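Local coordinates for uncharacterized protein (Staphylococcus aureus subsp. aureus, PDB 3H04) that is of unknown function but has an alpha/beta-hydrolase fold and probably acts as a hydrolase, perhaps a feruloyl-esterase-like enzyme, at residues Q51-L56 / A258-R263; I55-Y60 / V265-N270; L70-D76 / M188-A192. All coordinates share one frame; numbering follows the deposited sequence.

Contact 1. Residues Q51-L56 / A258-R263; sequences QYIDIL and AITIYR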
ATOM      1  N   GLN A  51      -2.945  15.946   8.978  1.00 23.06           N
ATOM      2  CA  GLN A  51      -2.424  15.724  10.338  1.00 23.41           C
ATOM      3  C   GLN A  51      -1.360  14.621  10.363  1.00 22.23           C
ATOM      4  O   GLN A  51      -0.360  14.739  11.089  1.00 20.20           O
ATOM      5  CB  GLN A  51      -3.563  15.402  11.329  1.00 23.65           C
ATOM      6  CG  GLN A  51      -4.407  16.615  11.606  1.00 28.07           C
ATOM      7  CD  GLN A  51      -5.772  16.277  12.153  1.00 32.76           C
ATOM      8  OE1 GLN A  51      -6.778  16.501  11.482  1.00 38.63           O
ATOM      9  NE2 GLN A  51      -5.821  15.733  13.366  1.00 32.10           N
ATOM     10  N   TYR A  52      -1.558  13.576   9.551  1.00 21.36           N
ATOM     11  CA  TYR A  52      -0.584  12.479   9.481  1.00 20.30           C
ATOM     12  C   TYR A  52       0.658  12.956   8.770  1.00 20.76           C
ATOM     13  O   TYR A  52       1.794  12.627   9.171  1.00 19.19           O
ATOM     14  CB  TYR A  52      -1.158  11.302   8.736  1.00 21.48           C
ATOM     15  CG  TYR A  52      -2.409  10.748   9.343  1.00 19.63           C
ATOM     16  CD1 TYR A  52      -2.734  10.963  10.677  1.00 24.20           C
ATOM     17  CD2 TYR A  52      -3.274   9.991   8.578  1.00 23.23           C
ATOM     18  CE1 TYR A  52      -3.916  10.450  11.217  1.00 21.75           C
ATOM     19  CE2 TYR A  52      -4.446   9.496   9.102  1.00 20.81           C
ATOM     20  CZ  TYR A  52      -4.764   9.740  10.413  1.00 23.01           C
ATOM     21  OH  TYR A  52      -5.929   9.212  10.929  1.00 23.46           O
ATOM     22  N   ILE A  53       0.446  13.750   7.716  1.00 19.66           N
ATOM     23  CA  ILE A  53       1.571  14.312   6.999  1.00 21.37           C
ATOM     24  C   ILE A  53       2.421  15.196   7.909  1.00 21.69           C
ATOM     25  O   ILE A  53       3.660  15.178   7.832  1.00 22.69           O
ATOM     26  CB  ILE A  53       1.136  15.109   5.772  1.00 21.43           C
ATOM     27  CG1 ILE A  53       0.501  14.175   4.736  1.00 22.63           C
ATOM     28  CG2 ILE A  53       2.355  15.781   5.147  1.00 21.80           C
ATOM     29  CD1 ILE A  53      -0.141  14.872   3.554  1.00 21.09           C
ATOM     30  N   ASP A  54       1.778  16.011   8.741  1.00 22.52           N
ATOM     31  CA  ASP A  54       2.549  16.849   9.674  1.00 22.53           C
ATOM     32  C   ASP A  54       3.413  16.045  10.640  1.00 22.48           C
ATOM     33  O   ASP A  54       4.567  16.392  10.880  1.00 23.26           O
ATOM     34  CB  ASP A  54       1.640  17.789  10.453  1.00 23.11           C
ATOM     35  CG  ASP A  54       1.087  18.901   9.587  1.00 23.78           C
ATOM     36  OD1 ASP A  54       1.668  19.163   8.517  1.00 29.79           O
ATOM     37  OD2 ASP A  54       0.076  19.513   9.963  1.00 27.17           O
ATOM     38  N   ILE A  55       2.874  14.966  11.184  1.00 20.99           N
ATOM     39  CA  ILE A  55       3.691  14.086  12.041  1.00 20.87           C
ATOM     40  C   ILE A  55       4.896  13.452  11.293  1.00 20.76           C
ATOM     41  O   ILE A  55       6.032  13.448  11.799  1.00 20.36           O
ATOM     42  CB  ILE A  55       2.782  13.028  12.719  1.00 20.90           C
ATOM     43  CG1 ILE A  55       1.876  13.727  13.757  1.00 21.02           C
ATOM     44  CG2 ILE A  55       3.600  11.855  13.383  1.00 20.39           C
ATOM     45  CD1 ILE A  55       0.627  12.956  14.082  1.00 18.99           C
ATOM     46  N   LEU A  56       4.641  12.930  10.090  1.00 21.30           N
ATOM     47  CA  LEU A  56       5.623  12.164   9.362  1.00 21.24           C
ATOM     48  C   LEU A  56       6.719  13.117   8.839  1.00 22.02           C
ATOM     49  O   LEU A  56       7.891  12.758   8.858  1.00 22.54           O
ATOM     50  CB  LEU A  56       4.963  11.369   8.220  1.00 21.64           C
ATOM     51  CG  LEU A  56       4.002  10.200   8.571  1.00 20.72           C
ATOM     52  CD1 LEU A  56       3.381   9.593   7.306  1.00 23.15           C
ATOM     53  CD2 LEU A  56       4.725   9.141   9.379  1.00 22.53           C
ATOM     54  N   ALA A 258      -5.438   7.114  16.397  1.00 20.38           N
ATOM     55  CA  ALA A 258      -4.691   7.098  15.146  1.00 20.49           C
ATOM     56  C   ALA A 258      -3.444   7.972  15.201  1.00 19.74           C
ATOM     57  O   ALA A 258      -2.388   7.555  14.747  1.00 18.74           O
ATOM     58  CB  ALA A 258      -5.573   7.481  13.965  1.00 20.05           C
ATOM     59  N   ILE A 259      -3.552   9.131  15.818  1.00 18.48           N
ATOM     60  CA  ILE A 259      -2.411  10.029  15.960  1.00 19.07           C
ATOM     61  C   ILE A 259      -1.330   9.324  16.785  1.00 18.49           C
ATOM     62  O   ILE A 259      -0.148   9.379  16.461  1.00 17.35           O
ATOM     63  CB  ILE A 259      -2.827  11.386  16.657  1.00 19.29           C
ATOM     64  CG1 ILE A 259      -3.662  12.241  15.698  1.00 19.80           C
ATOM     65  CG2 ILE A 259      -1.635  12.145  17.167  1.00 21.03           C
ATOM     66  CD1 ILE A 259      -3.021  12.504  14.360  1.00 18.59           C
ATOM     67  N   THR A 260      -1.748   8.647  17.843  1.00 17.05           N
ATOM     68  CA  THR A 260      -0.784   7.959  18.692  1.00 17.63           C
ATOM     69  C   THR A 260       0.043   6.920  17.956  1.00 16.95           C
ATOM     70  O   THR A 260       1.254   6.818  18.161  1.00 16.89           O
ATOM     71  CB  THR A 260      -1.500   7.342  19.906  1.00 17.35           C
ATOM     72  OG1 THR A 260      -1.923   8.424  20.712  1.00 18.30           O
ATOM     73  CG2 THR A 260      -0.605   6.421  20.698  1.00 18.35           C
ATOM     74  N   ILE A 261      -0.626   6.143  17.124  1.00 17.18           N
ATOM     75  CA  ILE A 261       0.028   5.165  16.260  1.00 17.56           C
ATOM     76  C   ILE A 261       0.991   5.821  15.244  1.00 17.80           C
ATOM     77  O   ILE A 261       2.089   5.344  15.063  1.00 17.02           O
ATOM     78  CB  ILE A 261      -1.028   4.242  15.579  1.00 17.65           C
ATOM     79  CG1 ILE A 261      -1.650   3.352  16.700  1.00 17.45           C
ATOM     80  CG2 ILE A 261      -0.372   3.377  14.430  1.00 17.66           C
ATOM     81  CD1 ILE A 261      -2.820   2.446  16.288  1.00 20.07           C
ATOM     82  N   TYR A 262       0.592   6.919  14.629  1.00 17.51           N
ATOM     83  CA  TYR A 262       1.489   7.692  13.751  1.00 18.58           C
ATOM     84  C   TYR A 262       2.720   8.214  14.484  1.00 18.59           C
ATOM     85  O   TYR A 262       3.809   8.199  13.927  1.00 18.86           O
ATOM     86  CB  TYR A 262       0.763   8.859  13.006  1.00 18.54           C
ATOM     87  CG  TYR A 262       0.069   8.399  11.741  1.00 16.47           C
ATOM     88  CD1 TYR A 262      -1.249   7.943  11.762  1.00 19.82           C
ATOM     89  CD2 TYR A 262       0.749   8.355  10.533  1.00 16.93           C
ATOM     90  CE1 TYR A 262      -1.867   7.472  10.592  1.00 15.10           C
ATOM     91  CE2 TYR A 262       0.148   7.889   9.343  1.00 20.29           C
ATOM     92  CZ  TYR A 262      -1.177   7.441   9.391  1.00 17.23           C
ATOM     93  OH  TYR A 262      -1.795   6.971   8.263  1.00 18.30           O
ATOM     94  N   ARG A 263       2.548   8.679  15.719  1.00 19.02           N
ATOM     95  CA  ARG A 263       3.699   9.084  16.526  1.00 19.10           C
ATOM     96  C   ARG A 263       4.604   7.900  16.842  1.00 19.31           C
ATOM     97  O   ARG A 263       5.798   8.045  16.780  1.00 19.13           O
ATOM     98  CB  ARG A 263       3.271   9.765  17.812  1.00 19.78           C
ATOM     99  CG  ARG A 263       2.740  11.159  17.550  1.00 20.65           C
ATOM    100  CD  ARG A 263       2.484  11.868  18.854  1.00 23.71           C
ATOM    101  NE  ARG A 263       1.728  13.104  18.668  1.00 24.79           N
ATOM    102  CZ  ARG A 263       2.198  14.219  18.103  1.00 25.74           C
ATOM    103  NH1 ARG A 263       3.433  14.289  17.619  1.00 25.38           N
ATOM    104  NH2 ARG A 263       1.409  15.290  18.030  1.00 24.21           N
TER
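A258 meets Y52 at the start of the interface: its CB methyl lies 3.5 Å from Y52 OH, at an oblique approach to the phenol ring. That hydroxyl is not spent on the methyl, because it is hydrogen-bonded to the backbone O of D251, in the loop leading into helix 256-273. One residue on, I259 reaches across with its delta methyl. The second torsion, chi2 -54°, bends CD1 back from an extended course, which brings it 3.7 Å from I55 CD1 and 3.9 Å from Y52 CE1, at the edge of the tyrosine ring and near its plane. Q51 CB also borders this methyl.

The two segments run in nearly the same direction, their axes 24° apart and 9.9 Å from each other at closest approach. This is the side-by-side packing of two helices on one side of the central sheet of an alpha/beta hydrolase, joining a helix between two early strands to the C-terminal one. Further along, the ring of Y262 forms an offset stack with Y52, centroids 3.9 Å apart and planes inclined by only 11°. The long axes of the side chains nevertheless cross at about a right angle, and the stacking extends to Y52 CB, a CH-pi donor over the Y262 face. Y262 OH bonds to D251 OD2; one aspartate therefore pins both phenols, through its backbone and its carboxylate. L56 CD1 approaches the Y262 edge at 4.2 Å from CE2, and F125 meets this ring edge-to-face. Last in line, R263 extends along the outer surface until I55 CG1 lies over one face of its guanidinium, 4.2 Å from NH1.

Contact 2. Residues I55-Y60 / V265-N270; sequences ILTEHY and VVDFLN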
ATOM      1  N   ILE A  55       2.874  14.966  11.184  1.00 20.99           N
ATOM      2  CA  ILE A  55       3.691  14.086  12.041  1.00 20.87           C
ATOM      3  C   ILE A  55       4.896  13.452  11.293  1.00 20.76           C
ATOM      4  O   ILE A  55       6.032  13.448  11.799  1.00 20.36           O
ATOM      5  CB  ILE A  55       2.782  13.028  12.719  1.00 20.90           C
ATOM      6  CG1 ILE A  55       1.876  13.727  13.757  1.00 21.02           C
ATOM      7  CG2 ILE A  55       3.600  11.855  13.383  1.00 20.39           C
ATOM      8  CD1 ILE A  55       0.627  12.956  14.082  1.00 18.99           C
ATOM      9  N   LEU A  56       4.641  12.930  10.090  1.00 21.30           N
ATOM     10  CA  LEU A  56       5.623  12.164   9.362  1.00 21.24           C
ATOM     11  C   LEU A  56       6.719  13.117   8.839  1.00 22.02           C
ATOM     12  O   LEU A  56       7.891  12.758   8.858  1.00 22.54           O
ATOM     13  CB  LEU A  56       4.963  11.369   8.220  1.00 21.64           C
ATOM     14  CG  LEU A  56       4.002  10.200   8.571  1.00 20.72           C
ATOM     15  CD1 LEU A  56       3.381   9.593   7.306  1.00 23.15           C
ATOM     16  CD2 LEU A  56       4.725   9.141   9.379  1.00 22.53           C
ATOM     17  N   THR A  57       6.359  14.330   8.429  1.00 21.69           N
ATOM     18  CA  THR A  57       7.322  15.203   7.742  1.00 21.75           C
ATOM     19  C   THR A  57       8.064  16.181   8.653  1.00 23.01           C
ATOM     20  O   THR A  57       8.784  17.045   8.171  1.00 22.35           O
ATOM     21  CB  THR A  57       6.668  15.969   6.579  1.00 22.47           C
ATOM     22  OG1 THR A  57       5.636  16.837   7.068  1.00 20.17           O
ATOM     23  CG2 THR A  57       6.079  14.973   5.560  1.00 20.97           C
ATOM     24  N   GLU A  58       7.905  16.052   9.966  1.00 23.82           N
ATOM     25  CA  GLU A  58       8.674  16.885  10.878  1.00 24.49           C
ATOM     26  C   GLU A  58      10.146  16.759  10.578  1.00 23.52           C
ATOM     27  O   GLU A  58      10.861  17.760  10.506  1.00 23.16           O
ATOM     28  CB  GLU A  58       8.450  16.475  12.322  1.00 26.01           C
ATOM     29  CG  GLU A  58       7.075  16.823  12.867  1.00 30.65           C
ATOM     30  CD  GLU A  58       7.006  16.708  14.390  1.00 35.45           C
ATOM     31  OE1 GLU A  58       7.987  17.076  15.083  1.00 39.32           O
ATOM     32  OE2 GLU A  58       5.953  16.231  14.878  1.00 40.39           O
ATOM     33  N   HIS A  59      10.594  15.514  10.423  1.00 22.81           N
ATOM     34  CA  HIS A  59      12.006  15.220  10.197  1.00 22.64           C
ATOM     35  C   HIS A  59      12.296  14.298   9.014  1.00 21.82           C
ATOM     36  O   HIS A  59      13.464  14.061   8.701  1.00 21.37           O
ATOM     37  CB  HIS A  59      12.621  14.703  11.489  1.00 23.48           C
ATOM     38  CG  HIS A  59      12.677  15.741  12.571  1.00 25.38           C
ATOM     39  ND1 HIS A  59      12.144  15.544  13.828  1.00 26.33           N
ATOM     40  CD2 HIS A  59      13.169  17.007  12.563  1.00 26.30           C
ATOM     41  CE1 HIS A  59      12.328  16.635  14.558  1.00 27.41           C
ATOM     42  NE2 HIS A  59      12.941  17.540  13.810  1.00 27.52           N
ATOM     43  N   TYR A  60      11.243  13.822   8.341  1.00 19.91           N
ATOM     44  CA  TYR A  60      11.365  12.936   7.190  1.00 19.19           C
ATOM     45  C   TYR A  60      10.744  13.580   5.951  1.00 19.20           C
ATOM     46  O   TYR A  60       9.780  14.346   6.051  1.00 18.46           O
ATOM     47  CB  TYR A  60      10.712  11.574   7.498  1.00 18.74           C
ATOM     48  CG  TYR A  60      11.436  10.871   8.619  1.00 19.32           C
ATOM     49  CD1 TYR A  60      12.565  10.087   8.370  1.00 23.87           C
ATOM     50  CD2 TYR A  60      11.060  11.051   9.931  1.00 20.60           C
ATOM     51  CE1 TYR A  60      13.270   9.481   9.398  1.00 22.01           C
ATOM     52  CE2 TYR A  60      11.733  10.444  10.943  1.00 19.63           C
ATOM     53  CZ  TYR A  60      12.850   9.664  10.685  1.00 21.37           C
ATOM     54  OH  TYR A  60      13.542   9.086  11.739  1.00 20.11           O
ATOM     55  N   VAL A 265       4.997   5.425  14.806  1.00 18.14           N
ATOM     56  CA  VAL A 265       5.677   5.180  13.545  1.00 17.93           C
ATOM     57  C   VAL A 265       6.981   5.977  13.492  1.00 18.32           C
ATOM     58  O   VAL A 265       8.058   5.433  13.209  1.00 17.41           O
ATOM     59  CB  VAL A 265       4.780   5.492  12.332  1.00 18.29           C
ATOM     60  CG1 VAL A 265       5.620   5.626  11.070  1.00 15.76           C
ATOM     61  CG2 VAL A 265       3.723   4.380  12.172  1.00 17.59           C
ATOM     62  N   VAL A 266       6.878   7.262  13.804  1.00 18.11           N
ATOM     63  CA  VAL A 266       8.037   8.149  13.850  1.00 19.03           C
ATOM     64  C   VAL A 266       9.132   7.715  14.857  1.00 18.91           C
ATOM     65  O   VAL A 266      10.349   7.846  14.583  1.00 19.81           O
ATOM     66  CB  VAL A 266       7.586   9.578  14.129  1.00 18.00           C
ATOM     67  CG1 VAL A 266       8.804  10.508  14.471  1.00 20.78           C
ATOM     68  CG2 VAL A 266       6.795  10.094  12.918  1.00 20.07           C
ATOM     69  N   ASP A 267       8.693   7.229  16.004  1.00 18.85           N
ATOM     70  CA  ASP A 267       9.581   6.655  17.021  1.00 19.64           C
ATOM     71  C   ASP A 267      10.330   5.483  16.430  1.00 18.66           C
ATOM     72  O   ASP A 267      11.538   5.333  16.644  1.00 18.68           O
ATOM     73  CB  ASP A 267       8.800   6.108  18.211  1.00 20.82           C
ATOM     74  CG  ASP A 267       8.283   7.179  19.170  1.00 23.27           C
ATOM     75  OD1 ASP A 267       8.669   8.366  19.094  1.00 26.69           O
ATOM     76  OD2 ASP A 267       7.472   6.781  20.027  1.00 26.68           O
ATOM     77  N   PHE A 268       9.599   4.643  15.708  1.00 17.90           N
ATOM     78  CA  PHE A 268      10.189   3.469  15.021  1.00 16.30           C
ATOM     79  C   PHE A 268      11.220   3.924  13.988  1.00 15.81           C
ATOM     80  O   PHE A 268      12.343   3.433  13.969  1.00 14.24           O
ATOM     81  CB  PHE A 268       9.054   2.638  14.451  1.00 16.22           C
ATOM     82  CG  PHE A 268       9.447   1.631  13.400  1.00 16.03           C
ATOM     83  CD1 PHE A 268       9.669   0.300  13.737  1.00 18.34           C
ATOM     84  CD2 PHE A 268       9.474   1.982  12.063  1.00 17.91           C
ATOM     85  CE1 PHE A 268       9.958  -0.644  12.724  1.00 17.85           C
ATOM     86  CE2 PHE A 268       9.772   1.046  11.099  1.00 18.74           C
ATOM     87  CZ  PHE A 268      10.007  -0.276  11.464  1.00 16.77           C
ATOM     88  N   LEU A 269      10.870   4.915  13.172  1.00 15.64           N
ATOM     89  CA  LEU A 269      11.850   5.509  12.247  1.00 16.01           C
ATOM     90  C   LEU A 269      13.038   6.133  12.974  1.00 15.25           C
ATOM     91  O   LEU A 269      14.169   5.927  12.584  1.00 16.16           O
ATOM     92  CB  LEU A 269      11.228   6.575  11.330  1.00 15.03           C
ATOM     93  CG  LEU A 269      10.097   6.019  10.432  1.00 15.10           C
ATOM     94  CD1 LEU A 269       9.432   7.128   9.593  1.00 15.46           C
ATOM     95  CD2 LEU A 269      10.639   4.940   9.545  1.00 16.12           C
ATOM     96  N   ASN A 270      12.776   6.914  13.998  1.00 16.71           N
ATOM     97  CA  ASN A 270      13.878   7.544  14.750  1.00 15.96           C
ATOM     98  C   ASN A 270      14.885   6.559  15.337  1.00 17.35           C
ATOM     99  O   ASN A 270      16.091   6.861  15.382  1.00 16.78           O
ATOM    100  CB  ASN A 270      13.333   8.433  15.867  1.00 16.71           C
ATOM    101  CG  ASN A 270      12.679   9.678  15.358  1.00 17.40           C
ATOM    102  OD1 ASN A 270      12.852  10.050  14.225  1.00 18.59           O
ATOM    103  ND2 ASN A 270      11.896  10.322  16.205  1.00 18.87           N
TER
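Y60 and N270 both carry CG anti to their own carbonyl carbon (chi1 -64° and -71°), and these torsions swing the phenol and the amide toward each other across the interface. Y60 OH donates to N270 OD1 at 2.8 Å. The hydroxyl approaches in the carbonyl plane on a lone pair, with a C=O...donor angle of 141°, and OD1 also lies at the edge of the ring. L269 covers one face of Y60: its CD1 stands 4.2 Å from the ring centroid, almost on the normal, while its CB packs 3.5 Å from Y60 CZ.

Nearer helix 50-56 the side-chain packing is aliphatic. The CG2 methyl of V266 touches I55 CG2 at 3.7 Å and also rests against I55 O, and L56 CD2 meets V265 CG1 at 4.0 Å. Beneath lies the sheet of the alpha/beta hydrolase fold, where I32, F99 and I123, on three of its strands, support Y60, L269 and V265.

T273 OG1 is within hydrogen-bonding distance of Y60 OH and L269 O, with one proton for the two. The bond to N270 OD1 gives the buried phenol oxygen polar company and anchors that end of the ring, while L269 CD1 limits its tilt.

Contact 3. Residues L70-D76 / M188-A192; sequences LPEVSLD and MINIA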
ATOM      1  N   LEU A  70      -5.571  -1.555 -11.486  1.00 18.60           N
ATOM      2  CA  LEU A  70      -6.441  -2.596 -12.055  1.00 18.81           C
ATOM      3  C   LEU A  70      -7.847  -2.024 -12.250  1.00 18.36           C
ATOM      4  O   LEU A  70      -8.246  -1.150 -11.521  1.00 17.89           O
ATOM      5  CB  LEU A  70      -6.513  -3.823 -11.168  1.00 19.03           C
ATOM      6  CG  LEU A  70      -5.265  -4.462 -10.576  1.00 19.30           C
ATOM      7  CD1 LEU A  70      -5.797  -5.409  -9.507  1.00 19.62           C
ATOM      8  CD2 LEU A  70      -4.466  -5.175 -11.620  1.00 23.28           C
ATOM      9  N   PRO A  71      -8.621  -2.540 -13.225  1.00 19.29           N
ATOM     10  CA  PRO A  71      -8.301  -3.665 -14.096  1.00 20.13           C
ATOM     11  C   PRO A  71      -7.735  -3.272 -15.457  1.00 19.77           C
ATOM     12  O   PRO A  71      -7.553  -4.129 -16.305  1.00 19.73           O
ATOM     13  CB  PRO A  71      -9.673  -4.310 -14.275  1.00 21.31           C
ATOM     14  CG  PRO A  71     -10.590  -3.109 -14.386  1.00 19.74           C
ATOM     15  CD  PRO A  71     -10.047  -2.172 -13.312  1.00 20.39           C
ATOM     16  N   GLU A  72      -7.490  -1.996 -15.690  1.00 19.88           N
ATOM     17  CA  GLU A  72      -7.064  -1.557 -17.027  1.00 20.16           C
ATOM     18  C   GLU A  72      -5.615  -1.952 -17.302  1.00 19.95           C
ATOM     19  O   GLU A  72      -5.223  -2.057 -18.457  1.00 18.07           O
ATOM     20  CB  GLU A  72      -7.206  -0.052 -17.219  1.00 19.77           C
ATOM     21  CG  GLU A  72      -8.637   0.447 -17.097  1.00 20.81           C
ATOM     22  CD  GLU A  72      -9.046   0.863 -15.677  1.00 21.44           C
ATOM     23  OE1 GLU A  72      -8.342   0.538 -14.680  1.00 19.85           O
ATOM     24  OE2 GLU A  72     -10.091   1.526 -15.578  1.00 24.20           O
ATOM     25  N   VAL A  73      -4.835  -2.185 -16.242  1.00 19.36           N
ATOM     26  CA  VAL A  73      -3.524  -2.849 -16.380  1.00 18.09           C
ATOM     27  C   VAL A  73      -3.526  -4.043 -15.442  1.00 19.08           C
ATOM     28  O   VAL A  73      -4.458  -4.198 -14.632  1.00 19.63           O
ATOM     29  CB  VAL A  73      -2.363  -1.933 -16.027  1.00 18.02           C
ATOM     30  CG1 VAL A  73      -2.407  -0.618 -16.888  1.00 18.70           C
ATOM     31  CG2 VAL A  73      -2.305  -1.668 -14.463  1.00 15.85           C
ATOM     32  N   SER A  74      -2.511  -4.896 -15.556  1.00 18.58           N
ATOM     33  CA  SER A  74      -2.385  -6.045 -14.671  1.00 18.41           C
ATOM     34  C   SER A  74      -1.481  -5.739 -13.448  1.00 17.49           C
ATOM     35  O   SER A  74      -0.803  -4.712 -13.374  1.00 17.59           O
ATOM     36  CB  SER A  74      -1.776  -7.233 -15.431  1.00 19.16           C
ATOM     37  OG  SER A  74      -0.359  -7.055 -15.536  1.00 21.07           O
ATOM     38  N   LEU A  75      -1.448  -6.660 -12.495  1.00 16.61           N
ATOM     39  CA  LEU A  75      -0.546  -6.520 -11.360  1.00 15.74           C
ATOM     40  C   LEU A  75       0.939  -6.507 -11.789  1.00 15.59           C
ATOM     41  O   LEU A  75       1.759  -5.889 -11.121  1.00 16.53           O
ATOM     42  CB  LEU A  75      -0.770  -7.631 -10.326  1.00 15.73           C
ATOM     43  CG  LEU A  75       0.123  -7.671  -9.086  1.00 15.69           C
ATOM     44  CD1 LEU A  75      -0.006  -6.387  -8.226  1.00 17.14           C
ATOM     45  CD2 LEU A  75      -0.187  -8.870  -8.201  1.00 16.67           C
ATOM     46  N   ASP A  76       1.293  -7.158 -12.907  1.00 16.67           N
ATOM     47  CA  ASP A  76       2.674  -7.102 -13.379  1.00 16.99           C
ATOM     48  C   ASP A  76       3.029  -5.661 -13.743  1.00 17.35           C
ATOM     49  O   ASP A  76       4.123  -5.197 -13.442  1.00 17.38           O
ATOM     50  CB  ASP A  76       2.950  -8.013 -14.595  1.00 17.79           C
ATOM     51  CG  ASP A  76       3.071  -9.493 -14.223  1.00 19.76           C
ATOM     52  OD1 ASP A  76       3.572  -9.846 -13.132  1.00 21.37           O
ATOM     53  OD2 ASP A  76       2.643 -10.309 -15.059  1.00 27.74           O
ATOM     54  N   MET A 188      -9.158 -10.372 -11.525  1.00 22.96           N
ATOM     55  CA  MET A 188      -8.956  -8.993 -11.996  1.00 23.26           C
ATOM     56  C   MET A 188      -7.502  -8.509 -11.869  1.00 23.24           C
ATOM     57  O   MET A 188      -7.092  -7.608 -12.598  1.00 23.33           O
ATOM     58  CB  MET A 188      -9.989  -8.074 -11.361  1.00 24.96           C
ATOM     59  CG  MET A 188     -11.413  -8.422 -11.899  1.00 27.45           C
ATOM     60  SD  MET A 188     -12.822  -7.935 -10.883  1.00 34.24           S
ATOM     61  CE  MET A 188     -12.657  -6.189 -11.337  1.00 33.05           C
ATOM     62  N   ILE A 189      -6.715  -9.169 -11.017  1.00 21.75           N
ATOM     63  CA  ILE A 189      -5.246  -8.989 -10.960  1.00 22.49           C
ATOM     64  C   ILE A 189      -4.580  -9.352 -12.305  1.00 22.03           C
ATOM     65  O   ILE A 189      -3.609  -8.728 -12.702  1.00 21.29           O
ATOM     66  CB  ILE A 189      -4.678  -9.776  -9.753  1.00 22.71           C
ATOM     67  CG1 ILE A 189      -4.761  -8.899  -8.504  1.00 22.80           C
ATOM     68  CG2 ILE A 189      -3.259 -10.311 -10.005  1.00 23.92           C
ATOM     69  CD1 ILE A 189      -4.843  -9.684  -7.233  1.00 24.42           C
ATOM     70  N   ASN A 190      -5.175 -10.318 -13.008  1.00 22.16           N
ATOM     71  CA  ASN A 190      -4.938 -10.581 -14.429  1.00 21.74           C
ATOM     72  C   ASN A 190      -3.462 -10.952 -14.669  1.00 20.92           C
ATOM     73  O   ASN A 190      -2.775 -10.315 -15.451  1.00 19.47           O
ATOM     74  CB  ASN A 190      -5.367  -9.388 -15.298  1.00 22.52           C
ATOM     75  CG  ASN A 190      -5.441  -9.735 -16.775  1.00 26.45           C
ATOM     76  OD1 ASN A 190      -5.563 -10.906 -17.139  1.00 27.54           O
ATOM     77  ND2 ASN A 190      -5.344  -8.716 -17.638  1.00 29.46           N
ATOM     78  N   ILE A 191      -2.973 -11.933 -13.926  1.00 19.66           N
ATOM     79  CA  ILE A 191      -1.608 -12.419 -14.138  1.00 20.69           C
ATOM     80  C   ILE A 191      -1.652 -13.892 -14.411  1.00 20.24           C
ATOM     81  O   ILE A 191      -2.673 -14.521 -14.166  1.00 18.99           O
ATOM     82  CB  ILE A 191      -0.640 -12.101 -12.971  1.00 21.30           C
ATOM     83  CG1 ILE A 191      -1.133 -12.710 -11.640  1.00 24.53           C
ATOM     84  CG2 ILE A 191      -0.329 -10.640 -12.998  1.00 21.78           C
ATOM     85  CD1 ILE A 191      -0.441 -12.209 -10.434  1.00 26.28           C
ATOM     86  N   ALA A 192      -0.532 -14.429 -14.917  1.00 19.89           N
ATOM     87  CA  ALA A 192      -0.494 -15.776 -15.454  1.00 19.86           C
ATOM     88  C   ALA A 192      -0.667 -16.745 -14.311  1.00 19.70           C
ATOM     89  O   ALA A 192      -1.361 -17.734 -14.439  1.00 19.64           O
ATOM     90  CB  ALA A 192       0.844 -16.065 -16.194  1.00 18.96           C
TER
HETATM   91  O   HOH W   1       1.612 -12.662 -15.885  1.00 21.95           O
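The carboxylate of D76 and the carbonyl group of I189 are the flat groups through which the segments meet. Over one face of the D76 carboxylate sits I191 CG2, 3.6 Å from OD2, while water 1 donates to that oxygen at 2.7 Å and accepts from A192 N. OD1 turns to K198 and Y199. In the plane of the I189 carbonyl lies L75 N, which donates to I189 O at 3.0 Å in a nearly straight bond (166° at the hydrogen).

S74 occupies the N-cap of helix 75-91. Its OG lies between the backbone N and carbonyl carbon (chi1 79°), within reach of a weak capping bond from D76 N at 3.1 Å. N190 leaves the helical conformation with positive phi, so the bond from L75 N ties the start of one helix to the last carbonyl before that turn. Apolar contacts flank it: L75 CB against I189 CG2 at 3.7 Å, and L70 CD1 against I189 CG1 at 3.8 Å.

The contact docks helix 185-189, in the long insertion between strands 121-125 and 212-217 that is probably comparable to the cap of other alpha/beta hydrolases, onto the N-terminus of helix 75-91, with M188 packed against helix 173-182.

Contacts 1 and 2 are successive parts of one buried seam: both join helix 50-56, or the turn after it, to helix 256-273, share I55 and L56, and have centres 8 Å apart. Contact 3 lies on the opposite side of the chain's centre, about 33 Å from contact 1 between centres, and is only partly buried. Its chemistry differs accordingly. Stacked aromatics dominate contact 1, with no hydrogen bond between the segments; contact 2 adds one phenol-amide bond to aliphatic packing. Contact 3 instead combines a backbone bond and a bridging water with leucine-isoleucine packing at two helix ends, and attaches a region that may serve as a cap.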